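Local coordinates for Lin2004 protein (Listeria innocua, PDB 2HUJ), which is of unknown function but adopts a four-helical bundle fold as a representative of a bacterial family (DUF1798), at residues A[25-30]-A[128-133]; A[32-37]-A[117-122]; A[73-78]-A[86-91]. All coordinates share one frame; numbering follows the deposited sequence.

Helix 16-45 opens the chain and gives one segment each to contact 1 and contact 2. Helix 52-81 follows and runs into contact 3, where 73-78 meets 86-91 across a short connection. This is the shortest of the three loops. Helix 112-137 then returns alongside helix 16-45. Its residues 117-122 close contact 2, and its residues 128-133 close contact 1. The three loops are therefore nested: contact 3 lies within contact 2, and contact 2 within contact 1. None cross. Contacts 1 and 2 join the first and last helices, the centres of the two contacts lying about 13 Å apart. Contact 3 joins the two middle helices and touches contact 1, partly through Phe-132 and Trp-77.

Contact 1: A[25-30]-A[128-133]; sequences RTEQLL and RVRDFL
Thr-26 packs against Val-129 and Arg-130, and Leu-30 packs against the long chain of Arg-130. The contact between these two helices is made by van der Waals packing. Arg-130 and Thr-26 carry most of it. The hydroxyl of Thr-26 lies beside its own backbone N (chi1 -57°), which leaves CG2 anti to that N and facing the other helix. There CG2 sits 3.9 Å from Arg-130 N and nearly as close to Arg-130 CB. Thr-26 OG1 touches Val-129 CG1 at 3.7 Å and bonds to the carbonyl of Leu-22, one turn earlier. The polar atom is thus satisfied within its own helix and can border an apolar neighbour. Leu-133 CD1 approaches the same oxygen more loosely.

The second apolar patch is Leu-30 against Arg-130. Leu-30 CD1 meets Arg-130 CD at 4.0 Å, the two side chains crossing at about a right angle. The same methyl lies obliquely to the guanidinium.

The aliphatic chain of Arg-130 runs through the middle of the contact. It bends at chi3 (68°), and its head turns off to its own neighbour Asp-131. Arg-130 NE and NH2 both bond side-on to Asp-131 OD1, NH2 at 3.1 Å, a salt bridge within one helix. OD1 lies in the guanidinium plane. Glu-27 stays at the margin, with a loose touch of its OE2 on Arg-130 CG at 4.2 Å. Its carboxylate also has a long, weak ion pair with Lys-134.

Helix 16-45 and helix 112-137 run antiparallel here, their local axes 9.6 Å apart at an angle of 150°. Phe-70 of helix 52-81 touches Thr-26, and Leu-91 of helix 88-104 touches Val-129, so all four helices meet here. Such packing is characteristic of a four-helix bundle.

Contact 2: A[32-37]-A[117-122]; sequences QNEKNW and DHYQST
Tyr-119 meets three side chains of the other helix: Asn-33, Glu-34 and Trp-37. The amide of Asn-33 is used at both ends. Its ND2 gives a nearly straight bond (168°) to the backbone carbonyl of Tyr-119, with ND2 3.0 Å from that O. The acceptor lies close to the amide plane. The carboxamide oxygen, OD1, accepts from a water at 2.7 Å. That water also donates to Thr-122 OG1. The hydroxyl of Thr-122 has a stronger partner outside, the carbonyl of Ala-94, so the water links Asn-33 to a group tied to helix 88-104. The methyl of Thr-122 packs on the amide, CG2 lying 3.7 Å from Asn-33 CG.

The phenol is satisfied too. Tyr-119 OH donates to Glu-34 OE1 at 2.8 Å, on the syn side of the carboxylate. Glu-34 starts away from the other helix, but its chain bends at chi2 (-59°) and brings the carboxylate to the ring edge. The carboxylate and ring planes are almost perpendicular. Lys-123 also bonds to the OH, and its positive charge may favour the charged carboxylate.

The two helices are the first and last of a four-helix bundle, antiparallel here with an angle of 163° between local axes. Within this interface Tyr-119 and Trp-37 form a face-to-face stack. The five-membered ring of Trp-37 lies over one face of the phenol ring, with centroids 3.8 Å apart and nearly parallel planes. Trp-37 CB is over the same ring as a CH-pi contact, touching Tyr-119 CD1 at 3.6 Å.

Within helix 16-45, Gln-32 NE2 donates to Asn-36 OD1 at 2.8 Å. Asn-36 ND2 in turn bonds to Thr-101 on helix 88-104.

Contact 3: A[73-78]-A[86-91]; sequences LAIPWV and LGELQL
Val-78 and Leu-91 touch where the second and third helices of the four-helix bundle meet, close to the short connection between them. Leu-91 CD1 is the inserted group. Leu-91 CG lies anti to its carbonyl carbon (chi1 -69°) and the chain then extends, so CD1 reaches Val-78 CB at 3.8 Å and also touches Ala-74.

Val-78 has an unusual conformation. With chi1 at 83°, CG1 sits between the backbone N and the carbonyl carbon, the less roomy site on a helix. CG1 then faces the first turn of the next helix, near Glu-88 N. The other methyl, CG2, packs against Leu-86 and Gly-87, which lead into helix 88-104. It lies 3.4 Å from Leu-86 O and also touches Gly-87 CA. Gly-87 is the N-cap residue of helix 88-104, so Val-78 lies against the start of that helix.

Ile-75 meets the aliphatic part of Glu-88 at about a right angle. Ile-75 CD1 is 3.8 Å from Glu-88 CG, while Ile-75 CG2 lies against the carboxylate. Glu-88 stretches out beyond CG. Its OE2 forms a salt bridge with Arg-92 and its OE1 bonds to Asn-79, so the charged end is held from both helices.

Leu-86 closes the interface from the loop side. Its CD2 approaches the six-membered ring of Trp-77 obliquely, 4.1 Å from CZ3. The indole of Trp-77 also packs on Val-129 and Leu-133 of helix 112-137, so the last helix joins the same apolar cluster. Helix 52-81 is kinked at Pro-76, whose N has no hydrogen to give to the preceding turn.

At the cap, Gly-87 N bonds to Gln-90 OE1 at 2.8 Å, and the donor lies well above the plane of the amide carbonyl.

Contact 1: A[25-30]-A[128-133]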
# COMPACT_ATOMS: atom_id res chain seq x y z
N ARG A 25 -9.92 1.47 -4.02
CA ARG A 25 -8.77 2.12 -3.44
C ARG A 25 -7.80 1.14 -2.76
O ARG A 25 -6.59 1.35 -2.75
CB ARG A 25 -9.22 3.20 -2.47
CG ARG A 25 -9.95 4.28 -3.17
CD ARG A 25 -10.40 5.33 -2.26
NE ARG A 25 -11.04 6.39 -3.03
CZ ARG A 25 -11.38 7.59 -2.56
NH1 ARG A 25 -11.10 7.95 -1.31
NH2 ARG A 25 -11.98 8.44 -3.36
N THR A 26 -8.34 0.04 -2.25
CA THR A 26 -7.52 -1.06 -1.70
C THR A 26 -6.71 -1.70 -2.80
O THR A 26 -5.53 -1.93 -2.63
CB THR A 26 -8.42 -2.13 -1.02
OG1 THR A 26 -9.21 -1.51 0.01
CG2 THR A 26 -7.58 -3.26 -0.40
N GLU A 27 -7.33 -1.95 -3.96
CA GLU A 27 -6.63 -2.55 -5.11
C GLU A 27 -5.53 -1.61 -5.61
O GLU A 27 -4.39 -2.02 -5.92
CB GLU A 27 -7.63 -2.88 -6.23
CG GLU A 27 -8.52 -4.07 -5.81
CD GLU A 27 -9.74 -4.30 -6.67
OE1 GLU A 27 -10.04 -3.46 -7.55
OE2 GLU A 27 -10.39 -5.35 -6.42
N GLN A 28 -5.85 -0.33 -5.65
CA GLN A 28 -4.89 0.65 -6.10
C GLN A 28 -3.69 0.68 -5.16
O GLN A 28 -2.53 0.75 -5.61
CB GLN A 28 -5.57 2.02 -6.16
CG GLN A 28 -4.65 3.13 -6.53
CD GLN A 28 -4.76 3.45 -7.97
OE1 GLN A 28 -5.42 4.41 -8.34
NE2 GLN A 28 -4.18 2.62 -8.81
N LEU A 29 -3.94 0.64 -3.86
CA LEU A 29 -2.85 0.65 -2.88
C LEU A 29 -2.00 -0.63 -2.92
O LEU A 29 -0.77 -0.56 -2.78
CB LEU A 29 -3.40 0.91 -1.49
CG LEU A 29 -2.34 1.18 -0.40
CD1 LEU A 29 -1.39 2.33 -0.76
CD2 LEU A 29 -3.01 1.46 0.94
N LEU A 30 -2.66 -1.78 -3.10
CA LEU A 30 -1.94 -3.04 -3.36
C LEU A 30 -1.04 -2.96 -4.57
O LEU A 30 0.11 -3.41 -4.55
CB LEU A 30 -2.90 -4.19 -3.53
CG LEU A 30 -3.47 -4.80 -2.25
CD1 LEU A 30 -4.72 -5.56 -2.58
CD2 LEU A 30 -2.40 -5.74 -1.65
N ARG A 128 -6.32 -8.93 2.91
CA ARG A 128 -7.38 -9.34 3.84
C ARG A 128 -8.59 -8.41 3.65
O ARG A 128 -9.72 -8.88 3.58
CB ARG A 128 -6.88 -9.38 5.28
CG ARG A 128 -7.97 -9.57 6.34
CD ARG A 128 -7.37 -9.96 7.70
NE ARG A 128 -6.92 -11.35 7.74
N VAL A 129 -8.33 -7.10 3.52
CA VAL A 129 -9.38 -6.11 3.32
C VAL A 129 -10.08 -6.34 1.96
O VAL A 129 -11.30 -6.38 1.87
CB VAL A 129 -8.82 -4.67 3.36
CG1 VAL A 129 -9.87 -3.66 2.94
CG2 VAL A 129 -8.31 -4.32 4.76
N ARG A 130 -9.29 -6.51 0.92
CA ARG A 130 -9.81 -6.75 -0.41
C ARG A 130 -10.71 -7.98 -0.44
O ARG A 130 -11.83 -7.94 -0.97
CB ARG A 130 -8.68 -6.97 -1.37
CG ARG A 130 -9.12 -7.16 -2.82
CD ARG A 130 -7.96 -7.68 -3.66
NE ARG A 130 -7.62 -9.04 -3.26
CZ ARG A 130 -6.53 -9.70 -3.64
NH1 ARG A 130 -5.64 -9.13 -4.43
NH2 ARG A 130 -6.33 -10.95 -3.22
N ASP A 131 -10.19 -9.07 0.11
CA ASP A 131 -10.92 -10.34 0.06
C ASP A 131 -12.23 -10.24 0.85
O ASP A 131 -13.26 -10.76 0.43
CB ASP A 131 -10.02 -11.47 0.57
CG ASP A 131 -8.87 -11.80 -0.37
OD1 ASP A 131 -8.85 -11.31 -1.52
OD2 ASP A 131 -7.95 -12.55 0.05
N PHE A 132 -12.19 -9.56 1.98
CA PHE A 132 -13.38 -9.36 2.82
C PHE A 132 -14.46 -8.59 2.06
O PHE A 132 -15.64 -8.95 2.06
CB PHE A 132 -12.99 -8.58 4.07
CG PHE A 132 -14.15 -8.22 4.97
CD1 PHE A 132 -14.88 -7.06 4.78
CD2 PHE A 132 -14.49 -9.05 6.04
CE1 PHE A 132 -15.94 -6.74 5.61
CE2 PHE A 132 -15.54 -8.72 6.88
CZ PHE A 132 -16.27 -7.58 6.66
N LEU A 133 -14.04 -7.51 1.42
CA LEU A 133 -14.93 -6.64 0.63
C LEU A 133 -15.48 -7.31 -0.62
O LEU A 133 -16.68 -7.16 -0.95
CB LEU A 133 -14.17 -5.36 0.28
CG LEU A 133 -13.89 -4.42 1.45
CD1 LEU A 133 -13.06 -3.24 0.94
CD2 LEU A 133 -15.19 -3.92 2.11

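Contact 2: A[32-37]-A[117-122]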
# COMPACT_ATOMS: atom_id res chain seq x y z
N GLN A 32 0.29 -0.18 -5.83
CA GLN A 32 1.41 0.66 -5.44
C GLN A 32 2.47 -0.13 -4.70
O GLN A 32 3.68 0.04 -4.92
CB GLN A 32 0.95 1.86 -4.61
CG GLN A 32 2.08 2.79 -4.18
CD GLN A 32 2.79 3.46 -5.36
OE1 GLN A 32 2.15 4.14 -6.13
NE2 GLN A 32 4.13 3.26 -5.51
N ASN A 33 2.01 -0.95 -3.77
CA ASN A 33 2.91 -1.76 -2.94
C ASN A 33 3.76 -2.66 -3.85
O ASN A 33 4.98 -2.77 -3.67
CB ASN A 33 2.08 -2.55 -1.93
CG ASN A 33 2.96 -3.27 -0.90
OD1 ASN A 33 3.87 -2.66 -0.32
ND2 ASN A 33 2.70 -4.55 -0.69
N GLU A 34 3.11 -3.27 -4.84
CA GLU A 34 3.79 -4.08 -5.86
C GLU A 34 4.80 -3.28 -6.68
O GLU A 34 5.88 -3.76 -6.95
CB GLU A 34 2.79 -4.75 -6.82
CG GLU A 34 1.85 -5.73 -6.22
CD GLU A 34 2.52 -6.90 -5.53
OE1 GLU A 34 3.67 -7.25 -5.86
OE2 GLU A 34 1.85 -7.49 -4.66
N LYS A 35 4.44 -2.05 -7.06
CA LYS A 35 5.33 -1.17 -7.80
C LYS A 35 6.59 -0.91 -6.99
O LYS A 35 7.70 -0.96 -7.56
CB LYS A 35 4.66 0.17 -8.12
CG LYS A 35 3.60 0.15 -9.17
CD LYS A 35 3.13 1.59 -9.42
CE LYS A 35 1.90 1.69 -10.28
NZ LYS A 35 1.49 3.14 -10.43
N ASN A 36 6.44 -0.66 -5.69
CA ASN A 36 7.60 -0.41 -4.82
C ASN A 36 8.54 -1.58 -4.85
O ASN A 36 9.77 -1.43 -4.98
CB ASN A 36 7.16 -0.18 -3.37
CG ASN A 36 6.31 1.09 -3.16
OD1 ASN A 36 6.07 1.87 -4.09
ND2 ASN A 36 5.86 1.27 -1.92
N TRP A 37 7.97 -2.77 -4.71
CA TRP A 37 8.76 -4.01 -4.62
C TRP A 37 9.47 -4.28 -5.94
O TRP A 37 10.64 -4.62 -5.97
CB TRP A 37 7.81 -5.14 -4.26
CG TRP A 37 8.41 -6.50 -4.14
CD1 TRP A 37 8.07 -7.60 -4.85
CD2 TRP A 37 9.44 -6.93 -3.21
NE1 TRP A 37 8.80 -8.68 -4.43
CE2 TRP A 37 9.65 -8.30 -3.43
CE3 TRP A 37 10.19 -6.28 -2.22
CZ2 TRP A 37 10.62 -9.05 -2.73
CZ3 TRP A 37 11.14 -7.02 -1.51
CH2 TRP A 37 11.34 -8.38 -1.76
N ASP A 117 9.89 -7.63 4.52
CA ASP A 117 8.94 -7.70 5.63
C ASP A 117 7.91 -6.60 5.57
O ASP A 117 6.74 -6.83 5.88
CB ASP A 117 9.65 -7.71 6.98
CG ASP A 117 10.38 -9.02 7.28
OD1 ASP A 117 10.19 -10.08 6.61
OD2 ASP A 117 11.18 -9.01 8.25
N HIS A 118 8.35 -5.41 5.15
CA HIS A 118 7.42 -4.27 4.93
C HIS A 118 6.49 -4.49 3.77
O HIS A 118 5.28 -4.21 3.86
CB HIS A 118 8.21 -3.00 4.81
CG HIS A 118 8.71 -2.52 6.13
ND1 HIS A 118 9.73 -3.15 6.80
CD2 HIS A 118 8.21 -1.58 6.98
CE1 HIS A 118 9.92 -2.56 7.98
NE2 HIS A 118 9.01 -1.60 8.11
N TYR A 119 7.06 -4.96 2.66
CA TYR A 119 6.24 -5.27 1.48
C TYR A 119 5.18 -6.32 1.82
O TYR A 119 4.00 -6.17 1.49
CB TYR A 119 7.16 -5.78 0.33
CG TYR A 119 6.45 -6.58 -0.76
CD1 TYR A 119 5.54 -5.97 -1.63
CD2 TYR A 119 6.71 -7.92 -0.94
CE1 TYR A 119 4.91 -6.70 -2.64
CE2 TYR A 119 6.09 -8.65 -1.93
CZ TYR A 119 5.17 -8.03 -2.76
OH TYR A 119 4.57 -8.80 -3.73
N GLN A 120 5.60 -7.40 2.47
CA GLN A 120 4.66 -8.51 2.74
C GLN A 120 3.60 -8.14 3.76
O GLN A 120 2.43 -8.52 3.63
CB GLN A 120 5.42 -9.75 3.19
CG GLN A 120 6.19 -10.37 2.04
CD GLN A 120 6.79 -11.74 2.31
OE1 GLN A 120 7.34 -12.01 3.39
NE2 GLN A 120 6.76 -12.59 1.28
N SER A 121 3.99 -7.38 4.79
CA SER A 121 3.05 -6.97 5.83
C SER A 121 1.89 -6.19 5.19
O SER A 121 0.72 -6.46 5.45
CB SER A 121 3.75 -6.11 6.89
OG SER A 121 2.82 -5.64 7.84
N THR A 122 2.21 -5.20 4.36
CA THR A 122 1.19 -4.47 3.64
C THR A 122 0.34 -5.33 2.76
O THR A 122 -0.90 -5.21 2.75
CB THR A 122 1.83 -3.34 2.81
OG1 THR A 122 2.47 -2.43 3.71
CG2 THR A 122 0.78 -2.61 2.03
O HOH W 1 5.00 -1.75 1.92

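Contact 3: A[73-78]-A[86-91]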
# COMPACT_ATOMS: atom_id res chain seq x y z
N LEU A 73 -11.40 6.51 3.35
CA LEU A 73 -12.54 5.60 3.45
C LEU A 73 -12.34 4.44 4.42
O LEU A 73 -13.29 4.01 5.09
CB LEU A 73 -12.85 5.02 2.08
CG LEU A 73 -13.15 6.04 0.97
CD1 LEU A 73 -13.64 5.28 -0.23
CD2 LEU A 73 -14.21 7.03 1.42
N ALA A 74 -11.10 3.97 4.56
CA ALA A 74 -10.80 2.79 5.35
C ALA A 74 -10.95 3.03 6.84
O ALA A 74 -11.36 2.13 7.57
CB ALA A 74 -9.35 2.29 5.06
N ILE A 75 -10.54 4.20 7.33
CA ILE A 75 -10.67 4.48 8.76
C ILE A 75 -12.13 4.53 9.22
O ILE A 75 -12.49 3.80 10.16
CB ILE A 75 -9.84 5.70 9.22
CG1 ILE A 75 -8.37 5.52 8.87
CG2 ILE A 75 -10.00 5.91 10.74
CD1 ILE A 75 -7.78 4.19 9.29
N PRO A 76 -12.99 5.35 8.58
CA PRO A 76 -14.42 5.30 8.93
C PRO A 76 -15.01 3.88 8.80
O PRO A 76 -15.79 3.44 9.65
CB PRO A 76 -15.05 6.23 7.89
CG PRO A 76 -13.95 7.15 7.48
CD PRO A 76 -12.69 6.40 7.59
N TRP A 77 -14.62 3.17 7.74
CA TRP A 77 -15.09 1.79 7.57
C TRP A 77 -14.66 0.90 8.72
O TRP A 77 -15.48 0.18 9.29
CB TRP A 77 -14.59 1.21 6.25
CG TRP A 77 -14.76 -0.26 6.08
CD1 TRP A 77 -15.90 -0.92 5.77
CD2 TRP A 77 -13.73 -1.27 6.17
NE1 TRP A 77 -15.66 -2.27 5.69
CE2 TRP A 77 -14.33 -2.50 5.92
CE3 TRP A 77 -12.36 -1.23 6.42
CZ2 TRP A 77 -13.61 -3.70 5.91
CZ3 TRP A 77 -11.67 -2.41 6.42
CH2 TRP A 77 -12.29 -3.63 6.17
N VAL A 78 -13.39 0.96 9.11
CA VAL A 78 -12.89 -0.03 10.08
C VAL A 78 -13.54 0.21 11.44
O VAL A 78 -13.76 -0.75 12.20
CB VAL A 78 -11.33 -0.08 10.17
CG1 VAL A 78 -10.81 0.99 11.08
CG2 VAL A 78 -10.87 -1.47 10.62
N LEU A 86 -9.28 -6.50 12.96
CA LEU A 86 -8.66 -5.39 12.21
C LEU A 86 -9.11 -4.05 12.75
O LEU A 86 -10.32 -3.84 12.98
CB LEU A 86 -9.02 -5.45 10.75
CG LEU A 86 -8.36 -4.45 9.80
CD1 LEU A 86 -6.85 -4.62 9.71
CD2 LEU A 86 -8.96 -4.66 8.44
N GLY A 87 -8.13 -3.18 12.96
CA GLY A 87 -8.38 -1.83 13.44
C GLY A 87 -7.56 -0.75 12.76
O GLY A 87 -6.84 -0.97 11.79
N GLU A 88 -7.67 0.45 13.32
CA GLU A 88 -7.11 1.64 12.71
C GLU A 88 -5.58 1.62 12.61
O GLU A 88 -5.03 1.95 11.58
CB GLU A 88 -7.54 2.86 13.55
CG GLU A 88 -7.02 4.12 13.04
CD GLU A 88 -7.72 5.37 13.56
OE1 GLU A 88 -8.86 5.31 14.08
OE2 GLU A 88 -7.08 6.43 13.45
N LEU A 89 -4.91 1.28 13.71
CA LEU A 89 -3.44 1.31 13.74
C LEU A 89 -2.88 0.35 12.69
O LEU A 89 -1.96 0.69 11.98
CB LEU A 89 -2.89 1.01 15.12
CG LEU A 89 -1.35 1.12 15.20
CD1 LEU A 89 -0.79 2.49 14.81
CD2 LEU A 89 -0.89 0.72 16.58
N GLN A 90 -3.45 -0.83 12.59
CA GLN A 90 -2.96 -1.80 11.60
C GLN A 90 -3.02 -1.24 10.19
O GLN A 90 -2.12 -1.40 9.38
CB GLN A 90 -3.84 -3.08 11.68
CG GLN A 90 -3.52 -4.04 12.86
CD GLN A 90 -4.70 -4.93 13.23
OE1 GLN A 90 -5.72 -4.46 13.77
NE2 GLN A 90 -4.58 -6.20 12.92
N LEU A 91 -4.12 -0.56 9.87
CA LEU A 91 -4.28 0.02 8.55
C LEU A 91 -3.33 1.17 8.35
O LEU A 91 -2.74 1.30 7.28
CB LEU A 91 -5.72 0.49 8.35
CG LEU A 91 -6.76 -0.61 8.25
CD1 LEU A 91 -8.15 -0.04 8.04
CD2 LEU A 91 -6.35 -1.60 7.15
O HOH W 2 -12.23 -2.49 14.01